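PDB 4IGB: LPXTG cell wall surface protein from Streptococcus gordonii, which probably acts as a cell-wall-attached adhesin, displaying at the bacterial surface the N-terminal N1 and N2 domains that make up this chain. Local coordinates for residues R29-N34 / G98-K103; I35-V40 / L92-I97; Q104-L109 / R181-T186. All blocks are in the same frame, centred on the assembly; numbering follows the deposited sequence.

Contact 1 of 3, residues R29-N34 / G98-K103; sequences RKFNLN and GTVNGK. With SO4 (sulfate ion), chain J.
Arg29 reaches the 98-103 hairpin because its CG stands trans to the backbone N (chi1 176°) and the rest of the chain stays extended as far as NE, whereas Phe31 turns the other way, with CG beside its own backbone N (chi1 -72°), which brings the CE1 edge of the ring up to Val100. The fold here is a meeting of two antiparallel sheets: strand 29-30 is an outermost strand of one, and strand 84-100 belongs to the other and turns at its end into strand 103-118 through a tight hairpin.

One direct hydrogen bond joins the segments. Arg29 NH1 gives it to Thr99 O over 2.8 Å, and it is bent, with 135° at the hydrogen. The nitrogen sits above the carbonyl plane, away from either lone pair, and the oxygen is itself tilted from the guanidinium plane. Arg29 NH2 comes obliquely to within 3.6 Å of Gly98 CA. Val100 and Arg29 run antiparallel alongside each other, Val100 CG2 lying 3.8 Å from Arg29 NH1. The same methyl meets the edge of the Phe31 ring at 4.0 Å from CE1, the two side chains crossing nearly at right angles. Phe31 also packs against Ile97 and Ile287.

The hairpin itself is closed by a type I' turn, Val100 to Lys103, with Asn101 and Gly102 at its corners in left-handed conformations. Lys30 points elsewhere, toward Glu146, with which it forms a salt bridge, and a sulfate probably brought in by the crystallisation liquor. Tyr286 OH also binds that sulfate, and Lys30 NZ makes a weak 3.2 Å hydrogen bond to sulfate O2.

Contact 2 of 3, residues I35-V40 / L92-I97; sequences INNVSV and LKFTNI
Val38 and Phe94 extend together from their strands and form the apolar centre of this antiparallel strand pair. Val38 CG2 rests over one face of the Phe94 ring, 4.0 Å from its centroid, a CH-pi contact offset toward the rim; with CG1 between N and C (chi1 65°), CG2 falls trans to the backbone N and over the ring. On the same face of the sheet Val40 CG2 meets Leu92 CD2 at 3.6 Å.

The backbone fixes this register. Ser39 and Lys93 are the hydrogen-bonded pair, with Ser39 N to Lys93 O at 2.7 Å and Lys93 N to Ser39 O at 2.9 Å. Thr95 N adds a third bond, to Asn37 O over 3.0 Å, where the strand 38-43 is just beginning. On the face carrying Ser39, a water gives hydrogen bonds to Asn37 O and Lys93 O and is also bonded to Ser39 OG and Thr95 OG1, tying both backbones and two hydroxyls together.

Strand 38-43 is an outermost strand of its sheet; strand 84-100 has strand 103-118 on its other flank, and Ile141 of strand 135-142, in the facing sheet, packs against Val38 and Phe94.

Contact 3 of 3, residues Q104-L109 / R181-T186; sequences QVDAYL and RYADGT
Arg181 lays its guanidinium flat on the Tyr108 ring, the centres 3.7 Å apart and the planes only 16° from parallel, which makes a stacked cation-pi pair. Arg181 NH1 lies over the rim, 3.4 Å from Tyr108 CZ, while CZ of the arginine sits near CE2 and CD2. The arginine chain is bent at chi3 (-77°), which folds the group over the ring. Arg181 NE also makes a salt bridge to Glu179, consistent with a fixed guanidinium. The pair decorates one face of an antiparallel ladder between strands 103-118 and 170-182, next to the turn that ends the latter.

Asp106 and Arg181 are the hydrogen-bonded pair of this ladder: Asp106 N meets Arg181 O at 2.8 Å, nearly straight, and Arg181 N returns a more bent bond to Asp106 O. Two residues further along, Ala183 N bonds to Gln104 O over 2.9 Å, and a water links that same oxygen to Asp184 N. Between these, Val105 and Tyr182 form the non-hydrogen-bonded pair on the other face, with Val105 CG2 3.9 Å from Tyr182 CD1; Tyr182 OH is bonded to Asp189.

Ala183 CB packs against Asp106 OD2 and the amide of Gln104. That amide gives NE2 to Asp106 OD1 in its own plane, on the syn lone pair, and OD1 also accepts from Asn96 N, so two donors steady the carboxylate.

A type I turn, Tyr182 to Gly185, leads the chain away, and Asp184 secures its exit with an Asx turn: Asp184 OD1 accepts Thr186 N at 3.0 Å and Thr186 OG1 at 2.6 Å.

Contacts 1, 2 and 3 lie close together in the N-terminal domain, their centres 10 to 12 Å apart. Contacts 1 and 2 share strand 84-100 and the chain that runs from 29 to 40; Asn32 N probably bonds to Ile97 O (2.8 Å) where they meet. The hairpin of contact 1 passes directly into contact 3, with Gly98 O 3.0 Å from Val105 N, and contact 2 joins it through Phe94 N and Ala107 O, 2.7 Å apart. A glycerol, probably from crystallisation, lies about 4 Å from the Val100 side chain and about 6 Å from that of Tyr182. The sodium ligands, Asp198, Asp200 and Thr248, belong to none of these segments.

Contact 1 of 3, residues R29-N34 / G98-K103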
loop_
_atom_site.group_PDB
_atom_site.type_symbol
_atom_site.label_atom_id
_atom_site.label_comp_id
_atom_site.label_asym_id
_atom_site.label_seq_id
_atom_site.Cartn_x
_atom_site.Cartn_y
_atom_site.Cartn_z
ATOM N N ARG B 29 -6.450 -4.752 3.314
ATOM C CA ARG B 29 -6.951 -3.695 4.174
ATOM C C ARG B 29 -6.928 -2.356 3.472
ATOM O O ARG B 29 -5.884 -1.920 2.992
ATOM C CB ARG B 29 -6.125 -3.581 5.441
ATOM C CG ARG B 29 -6.589 -2.421 6.284
ATOM C CD ARG B 29 -5.997 -2.478 7.661
ATOM N NE ARG B 29 -6.695 -1.545 8.534
ATOM C CZ ARG B 29 -6.602 -1.558 9.854
ATOM N NH1 ARG B 29 -5.843 -2.477 10.452
ATOM N NH2 ARG B 29 -7.277 -0.661 10.566
ATOM N N LYS B 30 -8.074 -1.692 3.439
ATOM C CA LYS B 30 -8.145 -0.350 2.886
ATOM C C LYS B 30 -8.080 0.649 4.033
ATOM O O LYS B 30 -8.905 0.612 4.949
ATOM C CB LYS B 30 -9.435 -0.159 2.095
ATOM C CG LYS B 30 -9.530 1.160 1.329
ATOM C CD LYS B 30 -10.811 1.195 0.477
ATOM C CE LYS B 30 -10.697 2.215 -0.653
ATOM N NZ LYS B 30 -12.004 2.413 -1.338
ATOM N N PHE B 31 -7.100 1.543 3.995
ATOM C CA PHE B 31 -6.945 2.486 5.090
ATOM C C PHE B 31 -8.059 3.534 5.104
ATOM O O PHE B 31 -8.704 3.795 4.087
ATOM C CB PHE B 31 -5.578 3.169 5.014
ATOM C CG PHE B 31 -4.429 2.269 5.378
ATOM C CD1 PHE B 31 -4.375 1.662 6.622
ATOM C CD2 PHE B 31 -3.405 2.032 4.473
ATOM C CE1 PHE B 31 -3.316 0.830 6.962
ATOM C CE2 PHE B 31 -2.341 1.230 4.804
ATOM C CZ PHE B 31 -2.296 0.618 6.055
ATOM N N ASN B 32 -8.253 4.154 6.258
ATOM C CA ASN B 32 -9.224 5.230 6.403
ATOM C C ASN B 32 -8.644 6.583 6.012
ATOM O O ASN B 32 -7.845 7.170 6.747
ATOM C CB ASN B 32 -9.744 5.279 7.842
ATOM C CG ASN B 32 -10.483 4.023 8.224
ATOM O OD1 ASN B 32 -11.317 3.547 7.463
ATOM N ND2 ASN B 32 -10.172 3.463 9.399
ATOM N N LEU B 33 -9.046 7.076 4.850
ATOM C CA LEU B 33 -8.628 8.395 4.410
ATOM C C LEU B 33 -9.885 9.153 4.069
ATOM O O LEU B 33 -10.647 8.732 3.195
ATOM C CB LEU B 33 -7.728 8.310 3.175
ATOM C CG LEU B 33 -6.273 7.896 3.360
ATOM C CD1 LEU B 33 -6.193 6.529 3.983
ATOM C CD2 LEU B 33 -5.575 7.902 2.008
ATOM N N ASN B 34 -10.123 10.261 4.760
ATOM C CA ASN B 34 -11.360 10.984 4.547
ATOM C C ASN B 34 -11.200 12.456 4.867
ATOM O O ASN B 34 -10.128 12.880 5.329
ATOM C CB ASN B 34 -12.483 10.356 5.367
ATOM C CG ASN B 34 -12.130 10.241 6.832
ATOM O OD1 ASN B 34 -12.016 11.253 7.528
ATOM N ND2 ASN B 34 -11.959 9.004 7.315
ATOM N N GLY B 98 -5.590 3.940 10.508
ATOM C CA GLY B 98 -5.845 2.588 10.958
ATOM C C GLY B 98 -4.858 2.197 12.037
ATOM O O GLY B 98 -3.880 2.907 12.288
ATOM N N THR B 99 -5.127 1.073 12.690
ATOM C CA THR B 99 -4.195 0.494 13.645
ATOM C C THR B 99 -3.711 -0.848 13.128
ATOM O O THR B 99 -4.516 -1.720 12.780
ATOM C CB THR B 99 -4.854 0.309 15.002
ATOM O OG1 THR B 99 -5.368 1.572 15.440
ATOM C CG2 THR B 99 -3.845 -0.229 16.030
ATOM N N VAL B 100 -2.395 -1.011 13.063
ATOM C CA VAL B 100 -1.799 -2.208 12.487
ATOM C C VAL B 100 -0.682 -2.716 13.400
ATOM O O VAL B 100 0.233 -1.959 13.752
ATOM C CB VAL B 100 -1.198 -1.913 11.096
ATOM C CG1 VAL B 100 -0.540 -3.145 10.534
ATOM C CG2 VAL B 100 -2.258 -1.378 10.132
ATOM N N ASN B 101 -0.747 -3.992 13.774
ATOM C CA ASN B 101 0.241 -4.588 14.676
ATOM C C ASN B 101 0.353 -3.785 15.968
ATOM O O ASN B 101 1.461 -3.547 16.455
ATOM C CB ASN B 101 1.631 -4.667 14.014
ATOM C CG ASN B 101 1.664 -5.568 12.778
ATOM O OD1 ASN B 101 1.004 -6.612 12.720
ATOM N ND2 ASN B 101 2.445 -5.161 11.782
ATOM N N GLY B 102 -0.791 -3.360 16.507
ATOM C CA GLY B 102 -0.841 -2.535 17.699
ATOM C C GLY B 102 -0.452 -1.070 17.496
ATOM O O GLY B 102 -0.551 -0.265 18.424
ATOM N N LYS B 103 -0.023 -0.713 16.288
ATOM C CA LYS B 103 0.504 0.631 16.020
ATOM C C LYS B 103 -0.410 1.496 15.147
ATOM O O LYS B 103 -0.950 1.036 14.137
ATOM C CB LYS B 103 1.880 0.532 15.347
ATOM C CG LYS B 103 2.971 -0.123 16.204
ATOM C CD LYS B 103 4.228 -0.354 15.362
ATOM C CE LYS B 103 5.465 -0.532 16.222
ATOM N NZ LYS B 103 6.626 -0.893 15.349
HETATM S S SO4 J . -12.114 -1.361 -2.634
HETATM O O1 SO4 J . -12.457 -2.097 -3.848
HETATM O O2 SO4 J . -11.259 -0.237 -2.976
HETATM O O3 SO4 J . -11.421 -2.262 -1.715
HETATM O O4 SO4 J . -13.330 -0.833 -2.013
HETATM O O HOH W 1 -7.911 -0.239 12.879
#

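Contact 2 of 3, residues I35-V40 / L92-I97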
loop_
_atom_site.group_PDB
_atom_site.type_symbol
_atom_site.label_atom_id
_atom_site.label_comp_id
_atom_site.label_asym_id
_atom_site.label_seq_id
_atom_site.Cartn_x
_atom_site.Cartn_y
_atom_site.Cartn_z
ATOM N N ILE B 35 -12.253 13.232 4.613
ATOM C CA ILE B 35 -12.197 14.680 4.840
ATOM C C ILE B 35 -12.045 15.034 6.312
ATOM O O ILE B 35 -11.773 16.183 6.646
ATOM C CB ILE B 35 -13.442 15.428 4.306
ATOM C CG1 ILE B 35 -14.690 14.969 5.048
ATOM C CG2 ILE B 35 -13.611 15.235 2.795
ATOM C CD1 ILE B 35 -15.869 15.902 4.845
ATOM N N ASN B 36 -12.238 14.060 7.192
ATOM C CA ASN B 36 -12.197 14.338 8.619
ATOM C C ASN B 36 -10.841 14.056 9.248
ATOM O O ASN B 36 -10.533 14.567 10.322
ATOM C CB ASN B 36 -13.282 13.567 9.370
ATOM C CG ASN B 36 -14.675 14.012 8.994
ATOM O OD1 ASN B 36 -15.525 13.188 8.652
ATOM N ND2 ASN B 36 -14.921 15.315 9.049
ATOM N N ASN B 37 -10.028 13.227 8.608
ATOM C CA ASN B 37 -8.709 12.988 9.170
ATOM C C ASN B 37 -7.578 13.564 8.338
ATOM O O ASN B 37 -6.423 13.381 8.664
ATOM C CB ASN B 37 -8.483 11.518 9.551
ATOM C CG ASN B 37 -8.363 10.594 8.343
ATOM O OD1 ASN B 37 -8.017 9.422 8.484
ATOM N ND2 ASN B 37 -8.624 11.118 7.165
ATOM N N VAL B 38 -7.918 14.316 7.302
ATOM C CA VAL B 38 -6.893 14.924 6.461
ATOM C C VAL B 38 -6.466 16.278 7.019
ATOM O O VAL B 38 -7.272 17.004 7.599
ATOM C CB VAL B 38 -7.380 15.097 5.010
ATOM C CG1 VAL B 38 -8.533 16.096 4.953
ATOM C CG2 VAL B 38 -6.248 15.565 4.116
ATOM N N SER B 39 -5.188 16.597 6.873
ATOM C CA SER B 39 -4.693 17.943 7.152
ATOM C C SER B 39 -3.748 18.379 6.039
ATOM O O SER B 39 -3.122 17.551 5.379
ATOM C CB SER B 39 -4.010 18.009 8.521
ATOM O OG SER B 39 -2.996 17.026 8.641
ATOM N N VAL B 40 -3.685 19.678 5.793
ATOM C CA VAL B 40 -2.799 20.203 4.773
ATOM C C VAL B 40 -1.503 20.631 5.460
ATOM O O VAL B 40 -1.505 21.559 6.263
ATOM C CB VAL B 40 -3.443 21.406 4.042
ATOM C CG1 VAL B 40 -2.454 22.051 3.086
ATOM C CG2 VAL B 40 -4.690 20.957 3.282
ATOM N N LEU B 92 -0.186 16.637 1.937
ATOM C CA LEU B 92 -1.244 16.274 2.875
ATOM C C LEU B 92 -0.817 15.230 3.883
ATOM O O LEU B 92 0.041 14.407 3.619
ATOM C CB LEU B 92 -2.453 15.701 2.120
ATOM C CG LEU B 92 -3.043 16.630 1.062
ATOM C CD1 LEU B 92 -4.057 15.875 0.229
ATOM C CD2 LEU B 92 -3.673 17.844 1.737
ATOM N N LYS B 93 -1.497 15.219 5.014
ATOM C CA LYS B 93 -1.372 14.124 5.946
ATOM C C LYS B 93 -2.765 13.589 6.288
ATOM O O LYS B 93 -3.688 14.370 6.527
ATOM C CB LYS B 93 -0.649 14.587 7.212
ATOM C CG LYS B 93 -0.444 13.495 8.226
ATOM C CD LYS B 93 0.149 14.039 9.508
ATOM C CE LYS B 93 0.200 12.947 10.586
ATOM N NZ LYS B 93 1.017 13.401 11.753
ATOM N N PHE B 94 -2.916 12.265 6.277
ATOM C CA PHE B 94 -4.090 11.634 6.856
ATOM C C PHE B 94 -3.656 10.981 8.149
ATOM O O PHE B 94 -2.852 10.065 8.135
ATOM C CB PHE B 94 -4.699 10.596 5.908
ATOM C CG PHE B 94 -5.193 11.171 4.615
ATOM C CD1 PHE B 94 -6.534 11.468 4.439
ATOM C CD2 PHE B 94 -4.314 11.403 3.566
ATOM C CE1 PHE B 94 -6.994 12.009 3.236
ATOM C CE2 PHE B 94 -4.758 11.952 2.361
ATOM C CZ PHE B 94 -6.107 12.247 2.198
ATOM N N THR B 95 -4.178 11.470 9.270
ATOM C CA THR B 95 -3.751 10.992 10.580
ATOM C C THR B 95 -4.621 9.845 11.115
ATOM O O THR B 95 -5.845 9.921 11.093
ATOM C CB THR B 95 -3.751 12.139 11.629
ATOM O OG1 THR B 95 -2.909 13.206 11.183
ATOM C CG2 THR B 95 -3.228 11.634 12.971
ATOM N N ASN B 96 -3.974 8.811 11.643
ATOM C CA ASN B 96 -4.673 7.666 12.210
ATOM C C ASN B 96 -5.630 7.033 11.207
ATOM O O ASN B 96 -6.846 7.083 11.381
ATOM C CB ASN B 96 -5.434 8.059 13.481
ATOM C CG ASN B 96 -5.952 6.856 14.223
ATOM O OD1 ASN B 96 -5.523 5.730 13.957
ATOM N ND2 ASN B 96 -6.880 7.075 15.153
ATOM N N ILE B 97 -5.061 6.441 10.163
ATOM C CA ILE B 97 -5.829 5.860 9.075
ATOM C C ILE B 97 -6.143 4.415 9.396
ATOM O O ILE B 97 -6.850 3.743 8.645
ATOM C CB ILE B 97 -5.045 5.912 7.743
ATOM C CG1 ILE B 97 -3.856 4.951 7.773
ATOM C CG2 ILE B 97 -4.594 7.346 7.428
ATOM C CD1 ILE B 97 -2.952 5.087 6.544
HETATM O O HOH W 2 -4.411 14.930 9.505
#

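Contact 3 of 3, residues Q104-L109 / R181-T186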
loop_
_atom_site.group_PDB
_atom_site.type_symbol
_atom_site.label_atom_id
_atom_site.label_comp_id
_atom_site.label_asym_id
_atom_site.label_seq_id
_atom_site.Cartn_x
_atom_site.Cartn_y
_atom_site.Cartn_z
ATOM N N GLN B 104 -0.563 2.758 15.528
ATOM C CA GLN B 104 -1.256 3.718 14.674
ATOM C C GLN B 104 -0.450 4.030 13.406
ATOM O O GLN B 104 0.774 4.253 13.456
ATOM C CB GLN B 104 -1.549 5.012 15.429
ATOM C CG GLN B 104 -2.021 6.147 14.529
ATOM C CD GLN B 104 -2.232 7.443 15.298
ATOM O OE1 GLN B 104 -2.593 7.419 16.476
ATOM N NE2 GLN B 104 -1.993 8.580 14.640
ATOM N N VAL B 105 -1.158 4.058 12.281
ATOM C CA VAL B 105 -0.571 4.335 10.977
ATOM C C VAL B 105 -1.103 5.655 10.445
ATOM O O VAL B 105 -2.299 5.946 10.560
ATOM C CB VAL B 105 -0.882 3.206 9.962
ATOM C CG1 VAL B 105 -0.277 3.520 8.587
ATOM C CG2 VAL B 105 -0.361 1.872 10.479
ATOM N N ASP B 106 -0.201 6.460 9.891
ATOM C CA ASP B 106 -0.566 7.691 9.185
ATOM C C ASP B 106 -0.247 7.593 7.700
ATOM O O ASP B 106 0.626 6.825 7.299
ATOM C CB ASP B 106 0.170 8.909 9.757
ATOM C CG ASP B 106 -0.046 9.080 11.245
ATOM O OD1 ASP B 106 -1.173 8.859 11.728
ATOM O OD2 ASP B 106 0.932 9.417 11.939
ATOM N N ALA B 107 -0.951 8.378 6.888
ATOM C CA ALA B 107 -0.632 8.476 5.474
ATOM C C ALA B 107 -0.162 9.880 5.124
ATOM O O ALA B 107 -0.635 10.873 5.681
ATOM C CB ALA B 107 -1.829 8.110 4.622
ATOM N N TYR B 108 0.767 9.950 4.186
ATOM C CA TYR B 108 1.199 11.226 3.642
ATOM C C TYR B 108 0.980 11.167 2.145
ATOM O O TYR B 108 1.293 10.167 1.508
ATOM C CB TYR B 108 2.667 11.489 3.994
ATOM C CG TYR B 108 2.858 11.619 5.483
ATOM C CD1 TYR B 108 2.873 12.867 6.089
ATOM C CD2 TYR B 108 2.963 10.495 6.288
ATOM C CE1 TYR B 108 3.024 13.001 7.450
ATOM C CE2 TYR B 108 3.118 10.618 7.667
ATOM C CZ TYR B 108 3.139 11.874 8.234
ATOM O OH TYR B 108 3.278 12.018 9.586
ATOM N N LEU B 109 0.414 12.231 1.594
ATOM C CA LEU B 109 0.158 12.300 0.168
ATOM C C LEU B 109 0.728 13.617 -0.345
ATOM O O LEU B 109 0.197 14.691 -0.069
ATOM C CB LEU B 109 -1.346 12.211 -0.120
ATOM C CG LEU B 109 -1.722 11.941 -1.573
ATOM C CD1 LEU B 109 -1.210 10.581 -1.964
ATOM C CD2 LEU B 109 -3.240 12.033 -1.779
ATOM N N ARG B 181 3.123 5.294 7.386
ATOM C CA ARG B 181 4.165 5.493 8.386
ATOM C C ARG B 181 3.580 5.199 9.759
ATOM O O ARG B 181 2.487 5.665 10.067
ATOM C CB ARG B 181 4.571 6.974 8.322
ATOM C CG ARG B 181 5.950 7.306 8.766
ATOM C CD ARG B 181 6.180 8.826 8.702
ATOM N NE ARG B 181 6.422 9.339 7.351
ATOM C CZ ARG B 181 6.561 10.635 7.074
ATOM N NH1 ARG B 181 6.476 11.541 8.048
ATOM N NH2 ARG B 181 6.782 11.035 5.834
ATOM N N TYR B 182 4.281 4.430 10.591
ATOM C CA TYR B 182 3.873 4.338 11.984
ATOM C C TYR B 182 4.015 5.708 12.683
ATOM O O TYR B 182 5.074 6.346 12.644
ATOM C CB TYR B 182 4.688 3.278 12.735
ATOM C CG TYR B 182 4.436 1.844 12.300
ATOM C CD1 TYR B 182 3.149 1.354 12.163
ATOM C CD2 TYR B 182 5.499 0.990 12.013
ATOM C CE1 TYR B 182 2.922 0.038 11.762
ATOM C CE2 TYR B 182 5.290 -0.319 11.612
ATOM C CZ TYR B 182 3.992 -0.797 11.488
ATOM O OH TYR B 182 3.767 -2.108 11.089
ATOM N N ALA B 183 2.962 6.127 13.364
ATOM C CA ALA B 183 2.988 7.391 14.076
ATOM C C ALA B 183 4.028 7.374 15.188
ATOM O O ALA B 183 4.615 8.404 15.496
ATOM C CB ALA B 183 1.612 7.713 14.640
ATOM N N ASP B 184 4.266 6.212 15.796
ATOM C CA ASP B 184 5.177 6.163 16.944
ATOM C C ASP B 184 6.658 6.340 16.571
ATOM O O ASP B 184 7.514 6.508 17.448
ATOM C CB ASP B 184 4.960 4.904 17.802
ATOM C CG ASP B 184 5.344 3.620 17.089
ATOM O OD1 ASP B 184 5.927 3.681 15.987
ATOM O OD2 ASP B 184 5.067 2.534 17.646
ATOM N N GLY B 185 6.956 6.312 15.273
ATOM C CA GLY B 185 8.311 6.575 14.805
ATOM C C GLY B 185 9.193 5.350 14.641
ATOM O O GLY B 185 10.376 5.465 14.287
ATOM N N THR B 186 8.633 4.176 14.912
ATOM C CA THR B 186 9.339 2.923 14.645
ATOM C C THR B 186 9.380 2.651 13.154
ATOM O O THR B 186 8.589 3.215 12.389
ATOM C CB THR B 186 8.677 1.709 15.349
ATOM O OG1 THR B 186 7.281 1.662 15.029
ATOM C CG2 THR B 186 8.845 1.810 16.858
HETATM O O HOH W 3 2.554 3.934 15.564
#